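Local coordinates for transcriptional protein SWT1 (Saccharomyces cerevisiae, PDB 4PQZ), which is an RNA endonuclease involved in transcription that interacts with the TREX complex and RNA polymerase II, seen here as its C-terminal HEPN-like domain, at residues V38-N41 and V42-V46; S92-S95 and E96-T99; S101-K105 and N106-S110. All blocks are in the same frame, centred on the assembly; numbering follows the deposited sequence.

How the contacts relate
Three local contacts sample an all-helical HEPN-like domain. Contact 1 is two successive turns of helix 35-62, partly buried, with ordinary i to i+4 backbone bonds and mostly polar side chains on its outer side. Contact 2, also partly buried, is the weakly bonded C-terminal end of helix 90-97, packed by aromatic and aliphatic groups. Contact 3, a surface contact, is a 3-10 turn in the loop that follows. All three meet helix 122-139, contact 1 through Val46, and contact 2 also packs on helix 35-62. Contacts 2 and 3 touch through Phe98 CZ and Trp108 CZ2 at 3.8 Å; contact 1 lies about 26 and 23 Å from them, centre to centre, on the opposite side of the chain's centre.

Contact 1 of 3, residues V38-N41 and V42-V46; sequences VSQN and VFEQV
Val42 begins the turn by donating its N-H to Val38 O, with N and O 3.2 Å apart, and sets its CG2 methyl beside Val38 CG1 at a loose 4.1 Å. The two valines form the apolar part of the contact, and Val38 also touches Ser161 of helix 145-163. Phe43 N bonds to Ser39 O in the same i to i+4 pattern. Its ring is carried off from the preceding turn towards Lys118, while the hydroxyl of Ser39 bonds to Pro119 O. At Glu44 the backbone bond is shorter, 2.7 Å from Glu44 N to Gln40 O. The side chains meet mainly through their methylenes, Gln40 CG lying 3.4 Å from Glu44 CG, and Glu44 CB and CG also rest on Gln40 O. The amide is turned 75° from the carboxylate and makes no bond to it; Glu44 OE1 has a weak, long ion pair with Lys47. Gln45 follows with a less straight backbone bond to Asn41 O. Its CG stands opposite its own carbonyl carbon (chi1 -80°), which lays the chain over Asn41 O, Gln45 CB and CG each 3.3 Å from that oxygen. The two side chains run alongside, pointing the same way, with amide planes 77° apart. Gln45 NE2 comes within 2.9 Å of Asn41 OD1, but the angle is too poor for a hydrogen bond; the bond from Trp158 NE1 to Gln45 OE1 probably sets the turn of this amide. Val46, bonded back to Val42 O, faces Phe128 and Trp132 of helix 122-139. Regular backbone bonds thus hold the turns together, whereas Ser39 and Gln45 spend their side-chain bonds on a loop and on helix 145-163, so that these polar ends tie helix 35-62 to its surroundings.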
loop_
_atom_site.group_PDB
_atom_site.type_symbol
_atom_site.label_atom_id
_atom_site.label_comp_id
_atom_site.label_asym_id
_atom_site.label_seq_id
_atom_site.Cartn_x
_atom_site.Cartn_y
_atom_site.Cartn_z
ATOM N N VAL A 38 -17.307 -5.516 -0.622
ATOM C CA VAL A 38 -16.182 -5.242 -1.496
ATOM C C VAL A 38 -15.400 -4.003 -1.021
ATOM O O VAL A 38 -14.261 -3.802 -1.413
ATOM C CB VAL A 38 -16.650 -5.096 -2.960
ATOM C CG1 VAL A 38 -15.480 -4.865 -3.896
ATOM C CG2 VAL A 38 -17.414 -6.336 -3.389
ATOM N N SER A 39 -16.005 -3.183 -0.170
ATOM C CA SER A 39 -15.281 -2.068 0.445
ATOM C C SER A 39 -14.189 -2.572 1.389
ATOM O O SER A 39 -13.016 -2.223 1.238
ATOM C CB SER A 39 -16.223 -1.140 1.210
ATOM O OG SER A 39 -15.533 0.013 1.672
ATOM N N GLN A 40 -14.580 -3.387 2.367
ATOM C CA GLN A 40 -13.615 -3.970 3.293
ATOM C C GLN A 40 -12.679 -4.958 2.592
ATOM O O GLN A 40 -11.502 -5.055 2.939
ATOM C CB GLN A 40 -14.322 -4.635 4.473
ATOM C CG GLN A 40 -13.375 -5.017 5.586
ATOM C CD GLN A 40 -14.076 -5.621 6.769
ATOM O OE1 GLN A 40 -15.301 -5.567 6.868
ATOM N NE2 GLN A 40 -13.305 -6.204 7.682
ATOM N N ASN A 41 -13.204 -5.670 1.597
ATOM C CA ASN A 41 -12.430 -6.646 0.826
ATOM C C ASN A 41 -11.194 -6.051 0.134
ATOM O O ASN A 41 -10.098 -6.605 0.219
ATOM C CB ASN A 41 -13.336 -7.331 -0.201
ATOM C CG ASN A 41 -12.781 -8.649 -0.686
ATOM O OD1 ASN A 41 -11.769 -9.132 -0.182
ATOM N ND2 ASN A 41 -13.452 -9.250 -1.664
ATOM N N VAL A 42 -11.376 -4.929 -0.557
ATOM C CA VAL A 42 -10.258 -4.198 -1.153
ATOM C C VAL A 42 -9.382 -3.563 -0.075
ATOM O O VAL A 42 -8.168 -3.753 -0.059
ATOM C CB VAL A 42 -10.760 -3.090 -2.098
ATOM C CG1 VAL A 42 -9.598 -2.225 -2.600
ATOM C CG2 VAL A 42 -11.567 -3.699 -3.253
ATOM N N PHE A 43 -10.018 -2.811 0.821
ATOM C CA PHE A 43 -9.338 -2.115 1.918
ATOM C C PHE A 43 -8.426 -3.045 2.721
ATOM O O PHE A 43 -7.244 -2.748 2.906
ATOM C CB PHE A 43 -10.367 -1.426 2.831
ATOM C CG PHE A 43 -9.772 -0.763 4.054
ATOM C CD1 PHE A 43 -8.932 0.328 3.930
ATOM C CD2 PHE A 43 -10.079 -1.223 5.325
ATOM C CE1 PHE A 43 -8.386 0.936 5.054
ATOM C CE2 PHE A 43 -9.539 -0.622 6.460
ATOM C CZ PHE A 43 -8.694 0.458 6.324
ATOM N N GLU A 44 -8.963 -4.179 3.169
ATOM C CA GLU A 44 -8.184 -5.104 3.987
ATOM C C GLU A 44 -7.107 -5.845 3.193
ATOM O O GLU A 44 -6.078 -6.230 3.750
ATOM C CB GLU A 44 -9.090 -6.089 4.737
ATOM C CG GLU A 44 -9.975 -5.434 5.805
ATOM C CD GLU A 44 -9.210 -4.938 7.033
ATOM O OE1 GLU A 44 -8.192 -5.563 7.399
ATOM O OE2 GLU A 44 -9.631 -3.921 7.636
ATOM N N GLN A 45 -7.331 -6.037 1.895
ATOM C CA GLN A 45 -6.309 -6.662 1.056
ATOM C C GLN A 45 -5.205 -5.681 0.665
ATOM O O GLN A 45 -4.021 -6.023 0.710
ATOM C CB GLN A 45 -6.919 -7.313 -0.183
ATOM C CG GLN A 45 -7.550 -8.684 0.077
ATOM C CD GLN A 45 -8.324 -9.198 -1.124
ATOM O OE1 GLN A 45 -8.171 -8.696 -2.240
ATOM N NE2 GLN A 45 -9.168 -10.196 -0.899
ATOM N N VAL A 46 -5.593 -4.465 0.281
ATOM C CA VAL A 46 -4.632 -3.380 0.056
ATOM C C VAL A 46 -3.714 -3.186 1.273
ATOM O O VAL A 46 -2.492 -3.108 1.124
ATOM C CB VAL A 46 -5.337 -2.049 -0.273
ATOM C CG1 VAL A 46 -4.339 -0.900 -0.264
ATOM C CG2 VAL A 46 -6.046 -2.150 -1.620
#

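Contact 2 of 3, residues S92-S95 and E96-T99; sequences SVFS and ELFT
Phe94 sets its ring atom CD1 against the CD1 methyl of Leu97 at 4.0 Å, the two side chains crossing at a slant. Its carbonyl takes two weak hydrogen bonds, from Leu97 N and Phe98 N, and also meets the Phe98 ring, whose CD2 comes to 3.0 Å from Phe94 O; the oxygen lies at the ring edge, near its plane. CG of Phe98 stands opposite its own carbonyl carbon (chi1 -75°), and this directs the ring back along the helix. Phe98 N has a further weak bond to Ser95 O. The helix thus widens to a pi-type turn at 92-94 and then frays into bent i to i+3 and i to i+4 bonds at its C-terminal end. Thr99 closes that end, its OG1 donating to Glu96 O at 2.7 Å. On the outer side a water bridges Ser92 O and Glu96 OE1, while Glu96 OE2 forms a salt bridge with Lys142. The turn ends helix 90-97 between two longer helices: Val93 and Phe94 rest on Thr57, Leu58 and Glu61 of helix 35-62, and the Phe94 and Phe98 rings on Leu139 of helix 122-139.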
loop_
_atom_site.group_PDB
_atom_site.type_symbol
_atom_site.label_atom_id
_atom_site.label_comp_id
_atom_site.label_asym_id
_atom_site.label_seq_id
_atom_site.Cartn_x
_atom_site.Cartn_y
_atom_site.Cartn_z
ATOM N N SER A 92 16.893 6.446 3.040
ATOM C CA SER A 92 17.667 5.210 3.104
ATOM C C SER A 92 17.164 4.114 2.174
ATOM O O SER A 92 17.956 3.404 1.526
ATOM C CB SER A 92 17.672 4.657 4.542
ATOM O OG SER A 92 18.401 5.503 5.428
ATOM N N VAL A 93 15.843 3.934 2.140
ATOM C CA VAL A 93 15.286 2.767 1.461
ATOM C C VAL A 93 14.213 3.067 0.397
ATOM O O VAL A 93 14.274 2.532 -0.705
ATOM C CB VAL A 93 14.725 1.744 2.471
ATOM C CG1 VAL A 93 14.598 0.399 1.800
ATOM C CG2 VAL A 93 15.639 1.616 3.693
ATOM N N PHE A 94 13.244 3.924 0.718
ATOM C CA PHE A 94 12.037 4.018 -0.091
ATOM C C PHE A 94 12.063 4.981 -1.289
ATOM O O PHE A 94 11.383 4.740 -2.270
ATOM C CB PHE A 94 10.814 4.266 0.788
ATOM C CG PHE A 94 10.406 3.074 1.566
ATOM C CD1 PHE A 94 9.684 2.050 0.959
ATOM C CD2 PHE A 94 10.764 2.948 2.900
ATOM C CE1 PHE A 94 9.315 0.905 1.680
ATOM C CE2 PHE A 94 10.403 1.826 3.632
ATOM C CZ PHE A 94 9.674 0.810 3.020
ATOM N N SER A 95 12.834 6.061 -1.220
ATOM C CA SER A 95 12.870 7.000 -2.333
ATOM C C SER A 95 13.466 6.349 -3.572
ATOM O O SER A 95 13.148 6.722 -4.693
ATOM C CB SER A 95 13.674 8.256 -1.995
ATOM O OG SER A 95 15.056 7.976 -1.964
ATOM N N GLU A 96 14.364 5.401 -3.362
ATOM C CA GLU A 96 14.943 4.663 -4.475
ATOM C C GLU A 96 13.866 3.920 -5.252
ATOM O O GLU A 96 13.903 3.870 -6.477
ATOM C CB GLU A 96 15.979 3.662 -3.974
ATOM C CG GLU A 96 16.655 2.924 -5.088
ATOM C CD GLU A 96 17.306 1.627 -4.648
ATOM O OE1 GLU A 96 17.149 1.232 -3.471
ATOM O OE2 GLU A 96 17.961 0.997 -5.507
ATOM N N LEU A 97 12.910 3.347 -4.523
ATOM C CA LEU A 97 11.802 2.617 -5.138
ATOM C C LEU A 97 10.855 3.568 -5.876
ATOM O O LEU A 97 10.122 3.163 -6.771
ATOM C CB LEU A 97 11.032 1.806 -4.094
ATOM C CG LEU A 97 11.866 0.859 -3.230
ATOM C CD1 LEU A 97 11.002 0.034 -2.290
ATOM C CD2 LEU A 97 12.727 -0.017 -4.102
ATOM N N PHE A 98 10.907 4.845 -5.524
ATOM C CA PHE A 98 10.005 5.816 -6.108
ATOM C C PHE A 98 10.666 6.718 -7.155
ATOM O O PHE A 98 10.123 7.775 -7.492
ATOM C CB PHE A 98 9.337 6.663 -5.004
ATOM C CG PHE A 98 8.251 5.936 -4.251
ATOM C CD1 PHE A 98 6.930 5.981 -4.698
ATOM C CD2 PHE A 98 8.539 5.221 -3.092
ATOM C CE1 PHE A 98 5.918 5.307 -4.014
ATOM C CE2 PHE A 98 7.538 4.542 -2.394
ATOM C CZ PHE A 98 6.221 4.587 -2.859
ATOM N N THR A 99 11.825 6.315 -7.678
ATOM C CA THR A 99 12.548 7.192 -8.611
ATOM C C THR A 99 11.713 7.616 -9.831
ATOM O O THR A 99 11.704 8.796 -10.222
ATOM C CB THR A 99 13.876 6.587 -9.093
ATOM O OG1 THR A 99 14.575 6.035 -7.980
ATOM C CG2 THR A 99 14.738 7.667 -9.735
HETATM O O HOH W 1 18.539 3.385 -1.563
#

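Contact 3 of 3, residues S101-K105 and N106-S110; sequences SKIKK and NEWKS
Apolar packing centres on Ile103, whose CG2 methyl points at the indole of Trp108, 3.4 Å from NE1 and 3.9 Å from CE2. The two side chains cross at roughly a right angle, and the methyl reaches the pyrrole part of the ring system obliquely. The same methyl lies 3.9 Å from Glu107 CB, so it bridges two successive residues of the turn. The indole also meets Trp90 and packs on Trp132 and Val135 of helix 122-139. Backbone hydrogen bonds supply the frame. Glu107 N bonds to Lys104 O and Trp108 N to Lys105 O, each at 3.0 Å, the i to i+3 pattern of a 3-10 helix; the second is nearly straight, at 169°. Trp108 O is bonded to Ser83 OG. Ahead of the turn, Ser101 OG accepts from Ile103 N in an ST turn, which helps to set the backbone at Ile103, the loop residue that carries the methyl. Among the charged groups, Glu107 combines a chi1 of -139°, away from the usual staggered positions, with a bend at chi2 (-83°), and its OE1 comes over the centre of one indole face, 3.7 Å above the plane. Lys105 makes a cation-pi contact with Tyr87. Trp108 is thus the buried anchor of a turn whose other residues are wholly or partly exposed; a carboxylate oxygen over its electron-rich face would gain little electrostatically and is probably tolerated because Glu107 is itself partly exposed.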
loop_
_atom_site.group_PDB
_atom_site.type_symbol
_atom_site.label_atom_id
_atom_site.label_comp_id
_atom_site.label_asym_id
_atom_site.label_seq_id
_atom_site.Cartn_x
_atom_site.Cartn_y
_atom_site.Cartn_z
ATOM N N SER A 101 8.639 8.108 -10.095
ATOM C CA SER A 101 7.380 8.630 -9.603
ATOM C C SER A 101 7.587 10.110 -9.316
ATOM O O SER A 101 8.711 10.561 -9.108
ATOM C CB SER A 101 6.986 7.901 -8.313
ATOM O OG SER A 101 5.733 8.347 -7.828
ATOM N N LYS A 102 6.496 10.859 -9.294
ATOM C CA LYS A 102 6.518 12.258 -8.903
ATOM C C LYS A 102 6.333 12.396 -7.398
ATOM O O LYS A 102 6.445 13.490 -6.843
ATOM C CB LYS A 102 5.390 13.019 -9.611
ATOM C CG LYS A 102 5.397 12.875 -11.127
ATOM C CD LYS A 102 6.533 13.667 -11.743
ATOM C CE LYS A 102 6.677 13.308 -13.202
ATOM N NZ LYS A 102 7.884 13.937 -13.807
ATOM N N ILE A 103 6.028 11.282 -6.747
ATOM C CA ILE A 103 5.865 11.253 -5.299
ATOM C C ILE A 103 7.167 11.654 -4.578
ATOM O O ILE A 103 8.247 11.109 -4.852
ATOM C CB ILE A 103 5.319 9.871 -4.846
ATOM C CG1 ILE A 103 3.894 9.684 -5.385
ATOM C CG2 ILE A 103 5.318 9.737 -3.313
ATOM C CD1 ILE A 103 3.298 8.273 -5.175
ATOM N N LYS A 104 7.057 12.653 -3.705
ATOM C CA LYS A 104 8.177 13.108 -2.872
ATOM C C LYS A 104 7.971 12.715 -1.409
ATOM O O LYS A 104 6.854 12.363 -1.003
ATOM C CB LYS A 104 8.334 14.633 -2.931
ATOM C CG LYS A 104 8.793 15.188 -4.251
ATOM C CD LYS A 104 8.935 16.697 -4.184
ATOM C CE LYS A 104 9.058 17.293 -5.579
ATOM N NZ LYS A 104 8.953 18.781 -5.591
ATOM N N LYS A 105 9.050 12.810 -0.632
ATOM C CA LYS A 105 9.055 12.478 0.794
ATOM C C LYS A 105 7.833 13.004 1.542
ATOM O O LYS A 105 7.123 12.242 2.194
ATOM C CB LYS A 105 10.347 12.998 1.448
ATOM C CG LYS A 105 10.377 12.916 2.989
ATOM C CD LYS A 105 11.790 13.105 3.556
ATOM C CE LYS A 105 11.797 13.263 5.079
ATOM N NZ LYS A 105 11.289 12.064 5.804
ATOM N N ASN A 106 7.579 14.305 1.417
ATOM C CA ASN A 106 6.471 14.971 2.113
ATOM C C ASN A 106 5.055 14.372 1.928
ATOM O O ASN A 106 4.177 14.563 2.773
ATOM C CB ASN A 106 6.487 16.467 1.786
ATOM C CG ASN A 106 5.444 17.244 2.562
ATOM O OD1 ASN A 106 5.628 17.546 3.742
ATOM N ND2 ASN A 106 4.338 17.574 1.901
ATOM N N GLU A 107 4.838 13.636 0.839
ATOM C CA GLU A 107 3.560 12.958 0.590
ATOM C C GLU A 107 3.185 11.963 1.721
ATOM O O GLU A 107 1.996 11.681 1.955
ATOM C CB GLU A 107 3.618 12.234 -0.769
ATOM C CG GLU A 107 2.339 12.325 -1.637
ATOM C CD GLU A 107 1.294 11.300 -1.237
ATOM O OE1 GLU A 107 1.677 10.308 -0.583
ATOM O OE2 GLU A 107 0.099 11.482 -1.565
ATOM N N TRP A 108 4.201 11.434 2.411
ATOM C CA TRP A 108 3.988 10.398 3.430
ATOM C C TRP A 108 3.958 10.927 4.856
ATOM O O TRP A 108 3.750 10.174 5.803
ATOM C CB TRP A 108 5.047 9.314 3.301
ATOM C CG TRP A 108 5.101 8.785 1.907
ATOM C CD1 TRP A 108 6.046 9.058 0.965
ATOM C CD2 TRP A 108 4.134 7.942 1.278
ATOM N NE1 TRP A 108 5.756 8.407 -0.194
ATOM C CE2 TRP A 108 4.584 7.718 -0.038
ATOM C CE3 TRP A 108 2.947 7.327 1.706
ATOM C CZ2 TRP A 108 3.878 6.916 -0.940
ATOM C CZ3 TRP A 108 2.247 6.518 0.800
ATOM C CH2 TRP A 108 2.709 6.336 -0.503
ATOM N N LYS A 109 4.148 12.229 5.002
ATOM C CA LYS A 109 4.114 12.867 6.310
ATOM C C LYS A 109 2.724 12.748 6.942
ATOM O O LYS A 109 2.586 12.428 8.125
ATOM C CB LYS A 109 4.537 14.330 6.169
ATOM C CG LYS A 109 4.967 15.021 7.461
ATOM C CD LYS A 109 5.873 16.212 7.147
ATOM C CE LYS A 109 5.647 17.360 8.112
ATOM N NZ LYS A 109 5.456 16.867 9.498
ATOM N N SER A 110 1.697 13.014 6.144
ATOM C CA SER A 110 0.308 12.900 6.597
ATOM C C SER A 110 -0.584 12.693 5.381
ATOM O O SER A 110 -0.896 13.636 4.649
ATOM C CB SER A 110 -0.138 14.149 7.378
ATOM O OG SER A 110 -1.376 13.930 8.055
#